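Local coordinates for hypothetical UPF0204 protein AF0625 (Archaeoglobus fulgidus, PDB 1YQE) that probably hydrolyses D-aminoacyl-tRNAs to free tRNA and D-amino acids as a zinc-dependent deacylase, so countering the toxicity of these species, at residues 35-40 / 49-54; 7-12 / 53-58; 60-65 / 146-151; 74-79 / 150-155. All blocks are in the same frame, centred on the assembly; numbering follows the deposited sequence.

Contact 1: residues 35-40 / 49-54; sequences VGEFKL and AETKER. With POP (pyrophosphate 2-), chain B.
Lys39 and Glu50 face each other as a hydrogen-bonded pair of an antiparallel hairpin, the short strand axes running at 162° to each other. Lys39 N donates to Glu50 O at 3.0 Å and Glu50 N returns a 2.8 Å bond to Lys39 O. The side chain of Phe38 can be followed outward. Its CB lies 3.4 Å from Glu50 O, which meets the ring at its edge. CG is anti to the carbonyl carbon (chi1 -45°), which lays the ring alongside Thr51: CD2 is 3.6 Å from Thr51 CB, and CE2 is equally near Thr51 OG1. Glu37 CG lies over one ring face, toward the rim, and the tip CZ packs on Lys64. Thr51 OG1 also accepts from Glu53 N at 3.2 Å, closing an ST turn. At the type II' turn from Val35 to Phe38, Glu37 OE1 and Glu53 OE1 are 2.8 Å apart, so close that they would probably need a shared proton; Lys64 NZ makes a long, weak ion pair with Glu53 OE1. Leu40 CD2 touches Ala49 CB at 3.7 Å. Helix 61-65 packs on Phe38 through Lys64 and Leu65, Leu65 also reaching Ala49; strand 6-11 borders strand 47-51, and Lys21 and Gln18 of helix 15-24 hold Glu50 OE1.

Contact 2: residues 7-12 / 53-58; sequences LVVCSE and ERLIYA. With POP (pyrophosphate 2-), chain B.
Ser11 and Glu53 supply the polar link between the strand end and the loop: Ser11 OG lies 3.1 Å from Glu53 O, a probable hydrogen bond, although a second acceptor competes for the hydroxyl proton. With OG anti to the backbone N (chi1 -177°), the hydroxyl is carried across to that carbonyl. The apolar part is thin. Val9 CG1 and Leu55 CD2 meet at 4.1 Å as the two side chains pass antiparallel, flank to flank, and Ser11 CB approaches Leu55 CG at 4.2 Å. Ionic contacts lie on the ligand side of the loop. Arg54 reaches the pyrophosphate with two N-H groups converging on one oxygen: NE donates to O2 at 3.1 Å and NH2 donates to the same atom at 2.9 Å, with N-H...O angles of 144° and 153°. Ile56 CD1 sits over the centre of one guanidinium face, 3.6 Å above its plane. A leucine in place of Arg54 would probably leave pyrophosphate O2 without this pair of donors and Ile56 CD1 without its flat partner. Arg54 and Ile56, just before and within the 3-10 turn that rests on the end of strand 6-11, line the pyrophosphate pocket, which Arg79 and Ser81 help to complete.

Contact 3: residues 60-65 / 146-151; sequences HIDEKL and SEISKP
Asp62 OD1 accepts two successive backbone N-H groups of the facing loop, from Ser149 N at 2.8 Å and from Lys150 N at 3.2 Å. Both donors approach from the same face of the carboxylate, Ser149 N from 36° out of its plane and Lys150 N on the anti side. Asp62 CG lies between the backbone N and the carbonyl carbon (chi1 53°), a rotation that turns the acid from the first turn of the helix toward the loop. Its other oxygen, OD2, accepts from a water that also donates weakly to Glu147 O. The same carbonyl takes a direct bond from His60 N at 2.8 Å. The packing begins at the imidazole: Glu147 CB stands over one face of the His60 ring, 3.7 Å from its centroid, in a CH-pi contact. The carboxylate beyond it turns away to Ser146 OG and Ser108 OG. Farther in, Ile148 CD1 lies 3.8 Å from Ile61 CG2, the two side chains running alongside each other, and it is equally close to Asp62 OD2. Glu147 is the centre of an inverse gamma turn and His60 holds the N-cap position of helix 61-65. Across this junction, an aspartate of the first helical turn accepts two consecutive peptide N-H groups of an irregular loop and fixes it just where it leads into strand 152-159.

Contact 4: residues 74-79 / 150-155; sequences ILFASR and KPSAFY. With POP (pyrophosphate 2-), chain B.
Strands 74-79 and 152-155 are parallel neighbours in the mixed sheet, their short axes 4.7 Å apart. Phe76 N donates to Ala153 O at 2.9 Å, and Phe76 O accepts from Tyr155 N at 2.8 Å with a nearly straight N-H...O angle of 173°. Ile74 N to Pro151 O and Ser78 N to Tyr155 O extend the pairing, whereas Ala153 N to Ile74 O is weak. On one face of the sheet Phe76 and Phe154 form an offset stack, centroids 4.5 Å apart and planes at 21°. CG is anti to the carbonyl carbon in both (chi1 -69° in Phe76), which swings the two rings the same way from their strands and lets them overlap. Phe76 CB stands over the centre of the Phe154 ring, and Ile74 CG2 covers the Phe76 face turned from that ring. With an alanine at Phe154 the stack is gone, and one face of Phe76, together with its CB, would probably be left without an aromatic partner. On the other face, Leu75 CD2 lies over the Tyr155 ring, 4.1 Å from its centroid, while helix 114-125 adds Thr116 and Met117 beside the tyrosine. Beyond the paired residues, Arg79 NH1 donates to pyrophosphate O1 at 2.9 Å. Near Ile74, a water accepts from Tyr155 OH and donates to Ile74 O, both at 2.8 Å.

Overall arrangement
Contacts 1 and 4 pair strands of one mixed sheet, and contact 2 lays a loop against its strand 6-11, which lies between strands 47-51 and 73-81. Contact 4 is the core: its centre is about 6 Å from that of the chain, and parallel backbone pairing joins aromatic packing. Contact 1, about 21 Å out, is a partly buried antiparallel hairpin with charged groups at its turn. Contact 2 is buried but small, and shares Glu53 and Arg54 with contact 1. Contact 3, partly buried about 14 Å from the chain centre, relies on a carboxylate and loop N-H groups; its Lys150 and Pro151 lead into contact 4. Arg54 and Arg79 bring loop and central strand to the same pyrophosphate.

Contact 1: residues 35-40 / 49-54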
# COMPACT_ATOMS: atom_id res chain seq x y z
N VAL A 35 -16.96 -6.08 -19.25
CA VAL A 35 -16.10 -6.62 -20.29
C VAL A 35 -15.28 -7.74 -19.68
O VAL A 35 -14.86 -7.64 -18.52
CB VAL A 35 -15.14 -5.55 -20.86
CG1 VAL A 35 -15.93 -4.41 -21.47
CG2 VAL A 35 -14.22 -5.04 -19.76
N GLY A 36 -15.05 -8.79 -20.45
CA GLY A 36 -14.28 -9.91 -19.94
C GLY A 36 -14.83 -10.39 -18.60
O GLY A 36 -16.04 -10.46 -18.40
N GLU A 37 -13.92 -10.70 -17.68
CA GLU A 37 -14.30 -11.18 -16.36
C GLU A 37 -14.56 -10.06 -15.36
O GLU A 37 -14.85 -10.33 -14.19
CB GLU A 37 -13.19 -12.08 -15.81
CG GLU A 37 -11.82 -11.42 -15.82
CD GLU A 37 -10.76 -12.25 -15.12
OE1 GLU A 37 -10.89 -12.46 -13.89
OE2 GLU A 37 -9.79 -12.68 -15.78
N PHE A 38 -14.49 -8.81 -15.81
CA PHE A 38 -14.68 -7.68 -14.90
C PHE A 38 -15.92 -6.82 -15.10
O PHE A 38 -16.61 -6.88 -16.12
CB PHE A 38 -13.47 -6.74 -14.95
CG PHE A 38 -12.15 -7.44 -14.90
CD1 PHE A 38 -11.48 -7.77 -16.08
CD2 PHE A 38 -11.56 -7.76 -13.69
CE1 PHE A 38 -10.24 -8.41 -16.04
CE2 PHE A 38 -10.32 -8.41 -13.64
CZ PHE A 38 -9.67 -8.73 -14.82
N LYS A 39 -16.19 -6.02 -14.08
CA LYS A 39 -17.29 -5.07 -14.07
C LYS A 39 -16.56 -3.74 -13.93
O LYS A 39 -15.99 -3.45 -12.87
CB LYS A 39 -18.22 -5.30 -12.88
CG LYS A 39 -18.93 -6.64 -12.88
CD LYS A 39 -19.76 -6.85 -11.62
CE LYS A 39 -20.90 -5.85 -11.53
NZ LYS A 39 -21.83 -5.97 -12.68
N LEU A 40 -16.54 -2.95 -14.99
CA LEU A 40 -15.85 -1.67 -14.96
C LEU A 40 -16.81 -0.50 -14.79
O LEU A 40 -17.90 -0.50 -15.35
CB LEU A 40 -15.05 -1.47 -16.25
CG LEU A 40 -14.11 -2.59 -16.69
CD1 LEU A 40 -13.48 -2.20 -18.02
CD2 LEU A 40 -13.04 -2.84 -15.64
N ALA A 49 -12.81 -1.01 -10.85
CA ALA A 49 -12.93 -2.31 -11.48
C ALA A 49 -13.28 -3.35 -10.43
O ALA A 49 -12.68 -3.39 -9.35
CB ALA A 49 -11.63 -2.69 -12.19
N GLU A 50 -14.25 -4.19 -10.76
CA GLU A 50 -14.69 -5.24 -9.86
C GLU A 50 -14.31 -6.58 -10.49
O GLU A 50 -14.50 -6.79 -11.69
CB GLU A 50 -16.21 -5.14 -9.68
CG GLU A 50 -16.72 -5.68 -8.37
CD GLU A 50 -18.10 -5.15 -8.03
OE1 GLU A 50 -18.63 -5.50 -6.96
OE2 GLU A 50 -18.67 -4.38 -8.84
N THR A 51 -13.76 -7.47 -9.68
CA THR A 51 -13.35 -8.79 -10.15
C THR A 51 -13.86 -9.84 -9.17
O THR A 51 -14.07 -9.54 -8.00
CB THR A 51 -11.82 -8.90 -10.24
OG1 THR A 51 -11.46 -10.19 -10.73
CG2 THR A 51 -11.18 -8.70 -8.86
N LYS A 52 -14.07 -11.06 -9.66
CA LYS A 52 -14.55 -12.13 -8.80
C LYS A 52 -13.37 -12.85 -8.16
O LYS A 52 -13.55 -13.73 -7.32
CB LYS A 52 -15.40 -13.13 -9.60
CG LYS A 52 -16.77 -12.57 -10.01
CD LYS A 52 -17.70 -13.65 -10.54
CE LYS A 52 -17.28 -14.16 -11.91
NZ LYS A 52 -17.40 -13.09 -12.95
N GLU A 53 -12.16 -12.47 -8.56
CA GLU A 53 -10.96 -13.08 -8.01
C GLU A 53 -10.62 -12.56 -6.62
O GLU A 53 -10.92 -11.42 -6.28
CB GLU A 53 -9.76 -12.80 -8.91
CG GLU A 53 -9.90 -13.28 -10.34
CD GLU A 53 -8.68 -12.92 -11.16
OE1 GLU A 53 -8.66 -13.22 -12.37
OE2 GLU A 53 -7.74 -12.33 -10.59
N ARG A 54 -10.00 -13.42 -5.82
CA ARG A 54 -9.55 -13.05 -4.49
C ARG A 54 -8.32 -12.19 -4.81
O ARG A 54 -7.43 -12.64 -5.53
CB ARG A 54 -9.15 -14.30 -3.71
CG ARG A 54 -8.58 -14.04 -2.34
CD ARG A 54 -9.62 -13.49 -1.39
NE ARG A 54 -9.12 -13.43 -0.02
CZ ARG A 54 -8.66 -14.48 0.66
NH1 ARG A 54 -8.64 -15.67 0.09
NH2 ARG A 54 -8.23 -14.33 1.90
P1 POP B . -7.36 -11.70 3.37
O1 POP B . -8.00 -12.36 4.58
O2 POP B . -8.46 -11.45 2.33
O3 POP B . -6.31 -12.59 2.73
O POP B . -6.74 -10.21 3.74
P2 POP B . -5.33 -9.96 4.58
O4 POP B . -4.70 -11.24 5.08
O5 POP B . -5.60 -9.05 5.74
O6 POP B . -4.40 -9.17 3.53

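Contact 2: residues 7-12 / 53-58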
# COMPACT_ATOMS: atom_id res chain seq x y z
N LEU A 7 -6.91 3.75 -11.02
CA LEU A 7 -7.89 2.68 -10.96
C LEU A 7 -8.03 2.04 -9.59
O LEU A 7 -7.04 1.59 -9.00
CB LEU A 7 -7.51 1.58 -11.97
CG LEU A 7 -8.30 0.27 -11.97
CD1 LEU A 7 -9.76 0.53 -12.31
CD2 LEU A 7 -7.68 -0.68 -12.99
N VAL A 8 -9.25 2.02 -9.08
CA VAL A 8 -9.54 1.41 -7.78
C VAL A 8 -10.06 0.01 -8.10
O VAL A 8 -10.96 -0.15 -8.92
CB VAL A 8 -10.61 2.20 -7.01
CG1 VAL A 8 -10.96 1.48 -5.70
CG2 VAL A 8 -10.10 3.60 -6.73
N VAL A 9 -9.47 -1.00 -7.47
CA VAL A 9 -9.86 -2.39 -7.70
C VAL A 9 -10.39 -3.05 -6.44
O VAL A 9 -9.77 -2.94 -5.38
CB VAL A 9 -8.65 -3.22 -8.20
CG1 VAL A 9 -9.03 -4.69 -8.29
CG2 VAL A 9 -8.17 -2.69 -9.54
N CYS A 10 -11.52 -3.74 -6.56
CA CYS A 10 -12.12 -4.43 -5.42
C CYS A 10 -12.62 -5.82 -5.83
O CYS A 10 -12.74 -6.13 -7.01
CB CYS A 10 -13.27 -3.62 -4.83
SG CYS A 10 -14.67 -3.34 -5.93
N SER A 11 -12.91 -6.64 -4.82
CA SER A 11 -13.40 -7.99 -5.05
C SER A 11 -14.92 -8.04 -4.84
O SER A 11 -15.44 -7.47 -3.89
CB SER A 11 -12.71 -8.97 -4.09
OG SER A 11 -13.12 -10.30 -4.33
N GLU A 12 -15.61 -8.73 -5.75
CA GLU A 12 -17.06 -8.85 -5.66
C GLU A 12 -17.52 -9.49 -4.35
O GLU A 12 -18.59 -9.16 -3.84
CB GLU A 12 -17.59 -9.64 -6.86
CG GLU A 12 -17.59 -8.83 -8.15
CD GLU A 12 -18.00 -9.64 -9.37
OE1 GLU A 12 -19.03 -10.35 -9.31
OE2 GLU A 12 -17.29 -9.55 -10.40
N GLU A 53 -12.16 -12.47 -8.56
CA GLU A 53 -10.96 -13.08 -8.01
C GLU A 53 -10.62 -12.56 -6.62
O GLU A 53 -10.92 -11.42 -6.28
CB GLU A 53 -9.76 -12.80 -8.91
CG GLU A 53 -9.90 -13.28 -10.34
CD GLU A 53 -8.68 -12.92 -11.16
OE1 GLU A 53 -8.66 -13.22 -12.37
OE2 GLU A 53 -7.74 -12.33 -10.59
N ARG A 54 -10.00 -13.42 -5.82
CA ARG A 54 -9.55 -13.05 -4.49
C ARG A 54 -8.32 -12.19 -4.81
O ARG A 54 -7.43 -12.64 -5.53
CB ARG A 54 -9.15 -14.30 -3.71
CG ARG A 54 -8.58 -14.04 -2.34
CD ARG A 54 -9.62 -13.49 -1.39
NE ARG A 54 -9.12 -13.43 -0.02
CZ ARG A 54 -8.66 -14.48 0.66
NH1 ARG A 54 -8.64 -15.67 0.09
NH2 ARG A 54 -8.23 -14.33 1.90
N LEU A 55 -8.27 -10.97 -4.30
CA LEU A 55 -7.15 -10.07 -4.60
C LEU A 55 -5.74 -10.62 -4.35
O LEU A 55 -4.87 -10.46 -5.20
CB LEU A 55 -7.33 -8.74 -3.87
CG LEU A 55 -8.62 -7.98 -4.20
CD1 LEU A 55 -8.59 -6.60 -3.56
CD2 LEU A 55 -8.77 -7.85 -5.71
N ILE A 56 -5.51 -11.26 -3.21
CA ILE A 56 -4.18 -11.79 -2.91
C ILE A 56 -3.67 -12.79 -3.95
O ILE A 56 -2.47 -13.04 -4.02
CB ILE A 56 -4.11 -12.44 -1.51
CG1 ILE A 56 -5.18 -13.53 -1.38
CG2 ILE A 56 -4.26 -11.37 -0.43
CD1 ILE A 56 -5.08 -14.31 -0.08
N TYR A 57 -4.57 -13.36 -4.73
CA TYR A 57 -4.18 -14.31 -5.77
C TYR A 57 -4.30 -13.68 -7.16
O TYR A 57 -4.09 -14.35 -8.17
CB TYR A 57 -5.04 -15.57 -5.71
CG TYR A 57 -4.92 -16.36 -4.43
CD1 TYR A 57 -5.92 -16.31 -3.46
CD2 TYR A 57 -3.79 -17.13 -4.17
CE1 TYR A 57 -5.81 -17.03 -2.27
CE2 TYR A 57 -3.66 -17.85 -2.99
CZ TYR A 57 -4.68 -17.80 -2.04
OH TYR A 57 -4.56 -18.50 -0.86
N ALA A 58 -4.62 -12.39 -7.19
CA ALA A 58 -4.79 -11.68 -8.45
C ALA A 58 -3.51 -11.30 -9.20
O ALA A 58 -3.41 -10.20 -9.74
CB ALA A 58 -5.63 -10.42 -8.21
P1 POP B . -7.36 -11.70 3.37
O1 POP B . -8.00 -12.36 4.58
O2 POP B . -8.46 -11.45 2.33
O3 POP B . -6.31 -12.59 2.73
O POP B . -6.74 -10.21 3.74
P2 POP B . -5.33 -9.96 4.58
O4 POP B . -4.70 -11.24 5.08
O5 POP B . -5.60 -9.05 5.74
O6 POP B . -4.40 -9.17 3.53

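Contact 3: residues 60-65 / 146-151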
# COMPACT_ATOMS: atom_id res chain seq x y z
N HIS A 60 -0.91 -10.60 -11.97
CA HIS A 60 -1.10 -10.14 -13.35
C HIS A 60 -2.46 -9.52 -13.65
O HIS A 60 -2.80 -9.32 -14.82
CB HIS A 60 -0.86 -11.31 -14.32
CG HIS A 60 0.53 -11.86 -14.26
ND1 HIS A 60 1.64 -11.13 -14.61
CD2 HIS A 60 0.99 -13.07 -13.86
CE1 HIS A 60 2.72 -11.85 -14.42
NE2 HIS A 60 2.36 -13.04 -13.97
N ILE A 61 -3.22 -9.18 -12.63
CA ILE A 61 -4.53 -8.59 -12.87
C ILE A 61 -4.42 -7.21 -13.54
O ILE A 61 -5.35 -6.78 -14.22
CB ILE A 61 -5.36 -8.47 -11.58
CG1 ILE A 61 -6.82 -8.20 -11.93
CG2 ILE A 61 -4.79 -7.37 -10.68
CD1 ILE A 61 -7.75 -8.20 -10.75
N ASP A 62 -3.29 -6.54 -13.35
CA ASP A 62 -3.10 -5.23 -13.97
C ASP A 62 -3.01 -5.38 -15.49
O ASP A 62 -3.54 -4.56 -16.24
CB ASP A 62 -1.84 -4.53 -13.44
CG ASP A 62 -0.60 -5.39 -13.54
OD1 ASP A 62 0.51 -4.82 -13.60
OD2 ASP A 62 -0.72 -6.63 -13.55
N GLU A 63 -2.34 -6.45 -15.94
CA GLU A 63 -2.20 -6.71 -17.37
C GLU A 63 -3.55 -7.03 -17.98
O GLU A 63 -3.87 -6.61 -19.09
CB GLU A 63 -1.25 -7.90 -17.62
CG GLU A 63 0.13 -7.76 -17.02
CD GLU A 63 1.03 -8.94 -17.34
OE1 GLU A 63 0.55 -10.10 -17.25
OE2 GLU A 63 2.21 -8.72 -17.69
N LYS A 64 -4.36 -7.80 -17.24
CA LYS A 64 -5.69 -8.19 -17.69
C LYS A 64 -6.61 -6.98 -17.85
O LYS A 64 -7.32 -6.85 -18.85
CB LYS A 64 -6.31 -9.17 -16.69
CG LYS A 64 -5.51 -10.46 -16.53
CD LYS A 64 -6.11 -11.36 -15.47
CE LYS A 64 -5.31 -12.64 -15.34
NZ LYS A 64 -5.89 -13.57 -14.33
N LEU A 65 -6.60 -6.10 -16.85
CA LEU A 65 -7.44 -4.92 -16.89
C LEU A 65 -6.98 -3.90 -17.92
O LEU A 65 -7.79 -3.18 -18.50
CB LEU A 65 -7.49 -4.27 -15.50
CG LEU A 65 -8.31 -5.01 -14.44
CD1 LEU A 65 -7.90 -4.56 -13.04
CD2 LEU A 65 -9.79 -4.74 -14.68
N SER A 146 1.97 -10.66 -6.03
CA SER A 146 3.33 -10.16 -6.20
C SER A 146 3.60 -9.73 -7.63
O SER A 146 4.45 -8.89 -7.88
CB SER A 146 4.34 -11.24 -5.80
OG SER A 146 4.19 -12.38 -6.61
N GLU A 147 2.86 -10.32 -8.57
CA GLU A 147 3.06 -10.01 -9.98
C GLU A 147 2.23 -8.85 -10.49
O GLU A 147 1.32 -9.03 -11.30
CB GLU A 147 2.79 -11.27 -10.81
CG GLU A 147 3.46 -12.52 -10.25
CD GLU A 147 4.95 -12.35 -9.98
OE1 GLU A 147 5.71 -12.12 -10.94
OE2 GLU A 147 5.36 -12.44 -8.81
N ILE A 148 2.55 -7.65 -10.01
CA ILE A 148 1.86 -6.43 -10.42
C ILE A 148 2.95 -5.44 -10.84
O ILE A 148 3.82 -5.12 -10.04
CB ILE A 148 1.04 -5.81 -9.26
CG1 ILE A 148 0.00 -6.83 -8.75
CG2 ILE A 148 0.35 -4.53 -9.74
CD1 ILE A 148 -1.07 -7.22 -9.77
N SER A 149 2.90 -4.99 -12.09
CA SER A 149 3.89 -4.06 -12.62
C SER A 149 3.47 -2.61 -12.49
O SER A 149 4.31 -1.71 -12.43
CB SER A 149 4.17 -4.37 -14.10
OG SER A 149 4.83 -5.61 -14.23
N LYS A 150 2.17 -2.37 -12.49
CA LYS A 150 1.67 -1.01 -12.35
C LYS A 150 1.84 -0.62 -10.88
O LYS A 150 1.73 -1.47 -10.00
CB LYS A 150 0.19 -0.94 -12.72
CG LYS A 150 -0.09 -0.85 -14.22
CD LYS A 150 0.22 0.54 -14.75
CE LYS A 150 0.11 0.59 -16.28
NZ LYS A 150 -1.23 0.15 -16.75
N PRO A 151 2.13 0.66 -10.60
CA PRO A 151 2.28 1.06 -9.20
C PRO A 151 1.00 0.70 -8.45
O PRO A 151 -0.10 0.87 -8.97
CB PRO A 151 2.50 2.57 -9.30
CG PRO A 151 3.25 2.71 -10.61
CD PRO A 151 2.48 1.77 -11.52
O HOH W 1 1.82 -7.88 -14.41

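Contact 4: residues 74-79 / 150-155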
# COMPACT_ATOMS: atom_id res chain seq x y z
N ILE A 74 -2.91 1.42 -9.46
CA ILE A 74 -4.04 0.73 -8.86
C ILE A 74 -4.10 0.94 -7.35
O ILE A 74 -3.08 0.87 -6.66
CB ILE A 74 -3.97 -0.80 -9.10
CG1 ILE A 74 -4.05 -1.10 -10.59
CG2 ILE A 74 -5.11 -1.50 -8.36
CD1 ILE A 74 -3.84 -2.59 -10.92
N LEU A 75 -5.30 1.21 -6.86
CA LEU A 75 -5.53 1.34 -5.43
C LEU A 75 -6.46 0.17 -5.11
O LEU A 75 -7.66 0.21 -5.44
CB LEU A 75 -6.21 2.67 -5.08
CG LEU A 75 -5.37 3.94 -5.20
CD1 LEU A 75 -5.47 4.51 -6.61
CD2 LEU A 75 -5.87 4.97 -4.20
N PHE A 76 -5.92 -0.89 -4.53
CA PHE A 76 -6.73 -2.05 -4.17
C PHE A 76 -7.49 -1.71 -2.91
O PHE A 76 -6.90 -1.29 -1.91
CB PHE A 76 -5.85 -3.27 -3.89
CG PHE A 76 -5.17 -3.83 -5.10
CD1 PHE A 76 -3.82 -3.62 -5.31
CD2 PHE A 76 -5.88 -4.59 -6.03
CE1 PHE A 76 -3.17 -4.15 -6.43
CE2 PHE A 76 -5.25 -5.13 -7.15
CZ PHE A 76 -3.89 -4.91 -7.35
N ALA A 77 -8.81 -1.90 -2.95
CA ALA A 77 -9.67 -1.63 -1.80
C ALA A 77 -10.08 -2.99 -1.27
O ALA A 77 -10.72 -3.77 -1.98
CB ALA A 77 -10.90 -0.83 -2.24
N SER A 78 -9.72 -3.28 -0.03
CA SER A 78 -10.04 -4.58 0.53
C SER A 78 -10.16 -4.57 2.05
O SER A 78 -9.85 -3.59 2.71
CB SER A 78 -8.95 -5.58 0.13
OG SER A 78 -8.94 -6.72 0.98
N ARG A 79 -10.63 -5.68 2.58
CA ARG A 79 -10.76 -5.82 4.02
C ARG A 79 -9.42 -6.31 4.53
O ARG A 79 -8.57 -6.77 3.76
CB ARG A 79 -11.84 -6.85 4.35
CG ARG A 79 -11.56 -8.23 3.77
CD ARG A 79 -12.66 -9.22 4.14
NE ARG A 79 -12.56 -10.45 3.37
CZ ARG A 79 -11.57 -11.33 3.48
NH1 ARG A 79 -10.58 -11.12 4.34
NH2 ARG A 79 -11.56 -12.43 2.73
N LYS A 150 2.17 -2.37 -12.49
CA LYS A 150 1.67 -1.01 -12.35
C LYS A 150 1.84 -0.62 -10.88
O LYS A 150 1.73 -1.47 -10.00
CB LYS A 150 0.19 -0.94 -12.72
CG LYS A 150 -0.09 -0.85 -14.22
CD LYS A 150 0.22 0.54 -14.75
CE LYS A 150 0.11 0.59 -16.28
NZ LYS A 150 -1.23 0.15 -16.75
N PRO A 151 2.13 0.66 -10.60
CA PRO A 151 2.28 1.06 -9.20
C PRO A 151 1.00 0.70 -8.45
O PRO A 151 -0.10 0.87 -8.97
CB PRO A 151 2.50 2.57 -9.30
CG PRO A 151 3.25 2.71 -10.61
CD PRO A 151 2.48 1.77 -11.52
N SER A 152 1.12 0.21 -7.22
CA SER A 152 -0.08 -0.15 -6.48
C SER A 152 0.12 -0.22 -4.98
O SER A 152 1.24 -0.11 -4.47
CB SER A 152 -0.62 -1.49 -6.98
OG SER A 152 0.22 -2.56 -6.60
N ALA A 153 -0.99 -0.39 -4.27
CA ALA A 153 -0.99 -0.51 -2.82
C ALA A 153 -2.37 -0.97 -2.38
O ALA A 153 -3.34 -0.84 -3.14
CB ALA A 153 -0.63 0.83 -2.16
N PHE A 154 -2.45 -1.51 -1.17
CA PHE A 154 -3.72 -1.97 -0.62
C PHE A 154 -4.18 -1.01 0.48
O PHE A 154 -3.41 -0.67 1.38
CB PHE A 154 -3.57 -3.38 -0.01
CG PHE A 154 -3.66 -4.48 -1.02
CD1 PHE A 154 -2.66 -4.66 -1.97
CD2 PHE A 154 -4.74 -5.35 -1.02
CE1 PHE A 154 -2.74 -5.69 -2.91
CE2 PHE A 154 -4.84 -6.38 -1.95
CZ PHE A 154 -3.83 -6.55 -2.90
N TYR A 155 -5.43 -0.58 0.37
CA TYR A 155 -6.04 0.33 1.33
C TYR A 155 -7.15 -0.49 1.96
O TYR A 155 -8.12 -0.84 1.29
CB TYR A 155 -6.59 1.55 0.57
CG TYR A 155 -5.53 2.22 -0.27
CD1 TYR A 155 -5.13 1.68 -1.49
CD2 TYR A 155 -4.87 3.35 0.20
CE1 TYR A 155 -4.08 2.27 -2.23
CE2 TYR A 155 -3.84 3.94 -0.51
CZ TYR A 155 -3.44 3.39 -1.73
OH TYR A 155 -2.41 3.99 -2.41
P1 POP B . -7.36 -11.70 3.37
O1 POP B . -8.00 -12.36 4.58
O2 POP B . -8.46 -11.45 2.33
O3 POP B . -6.31 -12.59 2.73
O POP B . -6.74 -10.21 3.74
P2 POP B . -5.33 -9.96 4.58
O4 POP B . -4.70 -11.24 5.08
O5 POP B . -5.60 -9.05 5.74
O6 POP B . -4.40 -9.17 3.53
O HOH W 2 -2.20 3.03 -5.07